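Local coordinates for Galactose/lactose metabolism regulatory protein GAL80 (Saccharomyces cerevisiae, PDB 3BTV) that represses the galactose and lactose metabolic genes by binding the activator GAL4 and blocking its transcriptional activation when no inducing sugar is present, at residues B[95-107]-B[124-138]. The protein carries 1 engineered substitution. Numbering follows the deposited sequence.
Sequences IAIQVASHYEVVM and VEWALACSLDQAESI
I95 and V124 are partners in a parallel beta bridge, and after the loops that follow, each segment enters a helix, 102-107 and 132-138, the two running nearly parallel, 13° apart with axes 10.4 Å from each other. H102, in the first turn of its helix, points its ring at the backbone of L128 and A127. The ring is held at the edge: ND1 donates to L128 O at 2.7 Å, the oxygen lying almost in the ring plane although the nitrogen stands above the carbonyl plane, and NE2 reaches back to I97 O in a weak bond. CG lies anti to the carbonyl carbon of H102 (chi1 -80°), which turns ND1 to L128 O. V124 CG1 comes over one ring face, a CH-pi contact 4.0 Å from the centroid. V99 packs on the backbone of A127, V99 CG1 and CG2 both 3.5 Å from A127 O. A cis peptide precedes A127.

This is one beta-alpha-beta unit of the Rossmann fold, strand 92-95, helix 102-112 and strand 121-125, meeting the start of the next helix. E125 runs its carboxylate past A96, OE1 near A96 CA, with OE2 hydrogen-bonded to W34 and H39; the indole N-H of W126 is hydrogen-bonded to T211 O.

Farther along the helices, Q134 lays its chain over the Y103 ring, CG on the face and the amide only 8° from parallel to it. Its OE1 takes the N-H of C130, a nearly straight 3.0 Å bond, while S131, the N-cap, accepts the backbone N-H of Q134 on its OG. An alanine at Q134 is likely to leave C130 N without this acceptor and uncover that face of Y103. S137 CB abuts the ring edge at CE1, and I138 packs against V106 through CG2 and against M107 SD through CG1, the bent methionine carrying its CE to within 3.6 Å of S137 O.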
loop_
_atom_site.group_PDB
_atom_site.type_symbol
_atom_site.label_atom_id
_atom_site.label_comp_id
_atom_site.label_asym_id
_atom_site.label_seq_id
_atom_site.Cartn_x
_atom_site.Cartn_y
_atom_site.Cartn_z
ATOM N N ILE B 95 -28.539 5.555 -21.090
ATOM C CA ILE B 95 -27.482 6.226 -21.837
ATOM C C ILE B 95 -26.204 5.393 -21.765
ATOM O O ILE B 95 -25.590 5.270 -20.702
ATOM C CB ILE B 95 -27.200 7.636 -21.299
ATOM C CG1 ILE B 95 -28.241 8.625 -21.817
ATOM C CG2 ILE B 95 -25.834 8.110 -21.741
ATOM C CD1 ILE B 95 -29.559 8.541 -21.114
ATOM N N ALA B 96 -25.817 4.804 -22.895
ATOM C CA ALA B 96 -24.599 3.997 -22.952
ATOM C C ALA B 96 -23.666 4.508 -24.047
ATOM O O ALA B 96 -23.333 3.794 -24.996
ATOM C CB ALA B 96 -24.933 2.527 -23.154
ATOM N N ILE B 97 -23.263 5.764 -23.904
ATOM C CA ILE B 97 -22.350 6.409 -24.833
ATOM C C ILE B 97 -21.111 6.820 -24.055
ATOM O O ILE B 97 -21.085 6.705 -22.832
ATOM C CB ILE B 97 -22.980 7.671 -25.432
ATOM C CG1 ILE B 97 -23.451 8.601 -24.313
ATOM C CG2 ILE B 97 -24.146 7.310 -26.342
ATOM C CD1 ILE B 97 -24.008 9.919 -24.807
ATOM N N GLN B 98 -20.093 7.312 -24.754
ATOM C CA GLN B 98 -18.851 7.701 -24.093
ATOM C C GLN B 98 -19.107 8.792 -23.053
ATOM O O GLN B 98 -19.915 9.698 -23.274
ATOM C CB GLN B 98 -17.832 8.185 -25.122
ATOM C CG GLN B 98 -18.318 9.357 -25.942
ATOM C CD GLN B 98 -17.224 9.945 -26.803
ATOM O OE1 GLN B 98 -17.373 11.036 -27.358
ATOM N NE2 GLN B 98 -16.110 9.227 -26.918
ATOM N N VAL B 99 -18.417 8.702 -21.922
ATOM C CA VAL B 99 -18.598 9.661 -20.837
ATOM C C VAL B 99 -18.489 11.100 -21.345
ATOM O O VAL B 99 -19.263 11.964 -20.945
ATOM C CB VAL B 99 -17.594 9.410 -19.696
ATOM C CG1 VAL B 99 -17.777 10.428 -18.586
ATOM C CG2 VAL B 99 -17.754 7.987 -19.155
ATOM N N ALA B 100 -17.552 11.356 -22.249
ATOM C CA ALA B 100 -17.363 12.714 -22.768
ATOM C C ALA B 100 -18.615 13.304 -23.424
ATOM O O ALA B 100 -18.703 14.516 -23.608
ATOM C CB ALA B 100 -16.179 12.765 -23.736
ATOM N N SER B 101 -19.577 12.448 -23.774
ATOM C CA SER B 101 -20.812 12.891 -24.422
ATOM C C SER B 101 -22.007 12.943 -23.471
ATOM O O SER B 101 -23.087 13.395 -23.859
ATOM C CB SER B 101 -21.159 11.973 -25.599
ATOM O OG SER B 101 -20.138 11.997 -26.580
ATOM N N HIS B 102 -21.813 12.472 -22.239
ATOM C CA HIS B 102 -22.896 12.387 -21.255
ATOM C C HIS B 102 -23.594 13.720 -21.020
ATOM O O HIS B 102 -24.813 13.820 -21.124
ATOM C CB HIS B 102 -22.370 11.852 -19.921
ATOM C CG HIS B 102 -22.215 10.361 -19.881
ATOM N ND1 HIS B 102 -21.841 9.682 -18.739
ATOM C CD2 HIS B 102 -22.399 9.418 -20.834
ATOM C CE1 HIS B 102 -21.787 8.386 -18.997
ATOM N NE2 HIS B 102 -22.121 8.200 -20.262
ATOM N N TYR B 103 -22.814 14.739 -20.686
ATOM C CA TYR B 103 -23.366 16.051 -20.368
ATOM C C TYR B 103 -24.134 16.633 -21.546
ATOM O O TYR B 103 -25.289 17.045 -21.400
ATOM C CB TYR B 103 -22.245 16.993 -19.930
ATOM C CG TYR B 103 -22.700 18.341 -19.427
ATOM C CD1 TYR B 103 -23.214 18.493 -18.143
ATOM C CD2 TYR B 103 -22.582 19.473 -20.226
ATOM C CE1 TYR B 103 -23.617 19.738 -17.677
ATOM C CE2 TYR B 103 -22.980 20.715 -19.771
ATOM C CZ TYR B 103 -23.498 20.842 -18.497
ATOM O OH TYR B 103 -23.895 22.078 -18.044
ATOM N N GLU B 104 -23.509 16.646 -22.721
ATOM C CA GLU B 104 -24.126 17.276 -23.895
ATOM C C GLU B 104 -25.411 16.572 -24.310
ATOM O O GLU B 104 -26.306 17.195 -24.859
ATOM C CB GLU B 104 -23.153 17.332 -25.080
ATOM C CG GLU B 104 -23.038 16.028 -25.861
ATOM C CD GLU B 104 -21.870 16.023 -26.833
ATOM O OE1 GLU B 104 -20.805 16.583 -26.487
ATOM O OE2 GLU B 104 -22.017 15.453 -27.938
ATOM N N VAL B 105 -25.504 15.277 -24.035
ATOM C CA VAL B 105 -26.698 14.519 -24.393
ATOM C C VAL B 105 -27.758 14.543 -23.293
ATOM O O VAL B 105 -28.925 14.819 -23.554
ATOM C CB VAL B 105 -26.367 13.052 -24.701
ATOM C CG1 VAL B 105 -27.651 12.289 -24.975
ATOM C CG2 VAL B 105 -25.428 12.964 -25.895
ATOM N N VAL B 106 -27.348 14.251 -22.062
ATOM C CA VAL B 106 -28.301 14.096 -20.965
ATOM C C VAL B 106 -29.034 15.389 -20.594
ATOM O O VAL B 106 -30.226 15.359 -20.292
ATOM C CB VAL B 106 -27.630 13.485 -19.717
ATOM C CG1 VAL B 106 -28.597 13.453 -18.544
ATOM C CG2 VAL B 106 -27.128 12.074 -20.030
ATOM N N MET B 107 -28.335 16.520 -20.628
ATOM C CA MET B 107 -28.960 17.793 -20.249
ATOM C C MET B 107 -30.179 18.143 -21.102
ATOM O O MET B 107 -31.268 18.346 -20.560
ATOM C CB MET B 107 -27.943 18.945 -20.208
ATOM C CG MET B 107 -26.855 18.764 -19.156
ATOM S SD MET B 107 -27.470 18.369 -17.499
ATOM C CE MET B 107 -27.864 19.994 -16.864
ATOM N N VAL B 124 -27.680 5.618 -16.281
ATOM C CA VAL B 124 -26.438 6.127 -16.868
ATOM C C VAL B 124 -25.257 5.281 -16.443
ATOM O O VAL B 124 -25.213 4.792 -15.319
ATOM C CB VAL B 124 -26.179 7.612 -16.485
ATOM C CG1 VAL B 124 -24.928 8.147 -17.178
ATOM C CG2 VAL B 124 -27.392 8.480 -16.855
ATOM N N GLU B 125 -24.292 5.110 -17.337
ATOM C CA GLU B 125 -23.082 4.376 -16.987
ATOM C C GLU B 125 -22.085 5.231 -16.229
ATOM O O GLU B 125 -22.092 6.453 -16.345
ATOM C CB GLU B 125 -22.434 3.796 -18.237
ATOM C CG GLU B 125 -23.222 2.637 -18.797
ATOM C CD GLU B 125 -22.464 1.903 -19.868
ATOM O OE1 GLU B 125 -21.934 2.583 -20.775
ATOM O OE2 GLU B 125 -22.396 0.653 -19.797
ATOM N N TRP B 126 -21.257 4.578 -15.421
ATOM C CA TRP B 126 -20.136 5.242 -14.764
ATOM C C TRP B 126 -19.020 5.358 -15.797
ATOM O O TRP B 126 -18.780 4.410 -16.533
ATOM C CB TRP B 126 -19.665 4.436 -13.549
ATOM C CG TRP B 126 -18.475 5.055 -12.878
ATOM C CD1 TRP B 126 -17.180 4.675 -13.010
ATOM C CD2 TRP B 126 -18.475 6.192 -12.007
ATOM N NE1 TRP B 126 -16.370 5.499 -12.280
ATOM C CE2 TRP B 126 -17.140 6.444 -11.654
ATOM C CE3 TRP B 126 -19.474 7.028 -11.502
ATOM C CZ2 TRP B 126 -16.773 7.489 -10.799
ATOM C CZ3 TRP B 126 -19.112 8.060 -10.653
ATOM C CH2 TRP B 126 -17.774 8.287 -10.317
ATOM N N ALA B 127 -18.345 6.503 -15.878
ATOM C CA ALA B 127 -18.546 7.632 -14.980
ATOM C C ALA B 127 -19.706 8.512 -15.422
ATOM O O ALA B 127 -20.038 8.583 -16.607
ATOM C CB ALA B 127 -17.260 8.464 -14.892
ATOM N N LEU B 128 -20.310 9.204 -14.459
ATOM C CA LEU B 128 -21.464 10.038 -14.747
ATOM C C LEU B 128 -21.080 11.176 -15.695
ATOM O O LEU B 128 -21.779 11.447 -16.667
ATOM C CB LEU B 128 -22.067 10.602 -13.454
ATOM C CG LEU B 128 -23.282 11.516 -13.669
ATOM C CD1 LEU B 128 -24.337 10.835 -14.552
ATOM C CD2 LEU B 128 -23.884 11.938 -12.333
ATOM N N ALA B 129 -19.951 11.821 -15.422
ATOM C CA ALA B 129 -19.506 12.934 -16.255
ATOM C C ALA B 129 -17.987 13.083 -16.230
ATOM O O ALA B 129 -17.280 12.267 -15.631
ATOM C CB ALA B 129 -20.172 14.220 -15.814
ATOM N N CYS B 130 -17.493 14.120 -16.900
ATOM C CA CYS B 130 -16.051 14.373 -17.003
ATOM C C CYS B 130 -15.480 15.200 -15.863
ATOM O O CYS B 130 -14.264 15.348 -15.750
ATOM C CB CYS B 130 -15.746 15.088 -18.321
ATOM S SG CYS B 130 -16.140 14.080 -19.748
ATOM N N SER B 131 -16.356 15.760 -15.035
ATOM C CA SER B 131 -15.926 16.566 -13.896
ATOM C C SER B 131 -17.013 16.578 -12.837
ATOM O O SER B 131 -18.176 16.292 -13.130
ATOM C CB SER B 131 -15.642 18.000 -14.334
ATOM O OG SER B 131 -16.848 18.641 -14.747
ATOM N N LEU B 132 -16.629 16.906 -11.608
ATOM C CA LEU B 132 -17.586 17.011 -10.515
ATOM C C LEU B 132 -18.627 18.084 -10.870
ATOM O O LEU B 132 -19.837 17.897 -10.690
ATOM C CB LEU B 132 -16.851 17.340 -9.207
ATOM C CG LEU B 132 -17.717 17.569 -7.968
ATOM C CD1 LEU B 132 -18.641 16.391 -7.744
ATOM C CD2 LEU B 132 -16.869 17.832 -6.751
ATOM N N ASP B 133 -18.155 19.199 -11.409
ATOM C CA ASP B 133 -19.055 20.264 -11.859
ATOM C C ASP B 133 -20.154 19.740 -12.777
ATOM O O ASP B 133 -21.340 19.960 -12.523
ATOM C CB ASP B 133 -18.275 21.373 -12.565
ATOM C CG ASP B 133 -17.575 22.299 -11.591
ATOM O OD1 ASP B 133 -17.951 22.305 -10.399
ATOM O OD2 ASP B 133 -16.652 23.024 -12.017
ATOM N N GLN B 134 -19.759 19.047 -13.843
ATOM C CA GLN B 134 -20.720 18.411 -14.743
ATOM C C GLN B 134 -21.628 17.443 -13.996
ATOM O O GLN B 134 -22.836 17.411 -14.234
ATOM C CB GLN B 134 -19.995 17.630 -15.846
ATOM C CG GLN B 134 -19.595 18.444 -17.064
ATOM C CD GLN B 134 -19.198 17.571 -18.254
ATOM O OE1 GLN B 134 -19.113 16.341 -18.151
ATOM N NE2 GLN B 134 -18.963 18.209 -19.393
ATOM N N ALA B 135 -21.038 16.630 -13.114
ATOM C CA ALA B 135 -21.809 15.605 -12.406
ATOM C C ALA B 135 -22.916 16.250 -11.568
ATOM O O ALA B 135 -24.068 15.803 -11.573
ATOM C CB ALA B 135 -20.891 14.735 -11.528
ATOM N N GLU B 136 -22.561 17.314 -10.860
ATOM C CA GLU B 136 -23.534 18.065 -10.074
ATOM C C GLU B 136 -24.647 18.673 -10.915
ATOM O O GLU B 136 -25.814 18.643 -10.520
ATOM C CB GLU B 136 -22.839 19.117 -9.209
ATOM C CG GLU B 136 -22.354 18.515 -7.901
ATOM C CD GLU B 136 -21.306 19.349 -7.201
ATOM O OE1 GLU B 136 -20.940 20.423 -7.731
ATOM O OE2 GLU B 136 -20.847 18.923 -6.117
ATOM N N SER B 137 -24.308 19.187 -12.092
ATOM C CA SER B 137 -25.333 19.734 -12.984
ATOM C C SER B 137 -26.302 18.659 -13.418
ATOM O O SER B 137 -27.513 18.878 -13.450
ATOM C CB SER B 137 -24.715 20.366 -14.230
ATOM O OG SER B 137 -24.056 21.576 -13.909
ATOM N N ILE B 138 -25.754 17.501 -13.771
ATOM C CA ILE B 138 -26.572 16.389 -14.223
ATOM C C ILE B 138 -27.456 15.900 -13.082
ATOM O O ILE B 138 -28.648 15.643 -13.281
ATOM C CB ILE B 138 -25.707 15.219 -14.740
ATOM C CG1 ILE B 138 -24.951 15.645 -16.005
ATOM C CG2 ILE B 138 -26.583 14.002 -15.026
ATOM C CD1 ILE B 138 -23.911 14.653 -16.475
#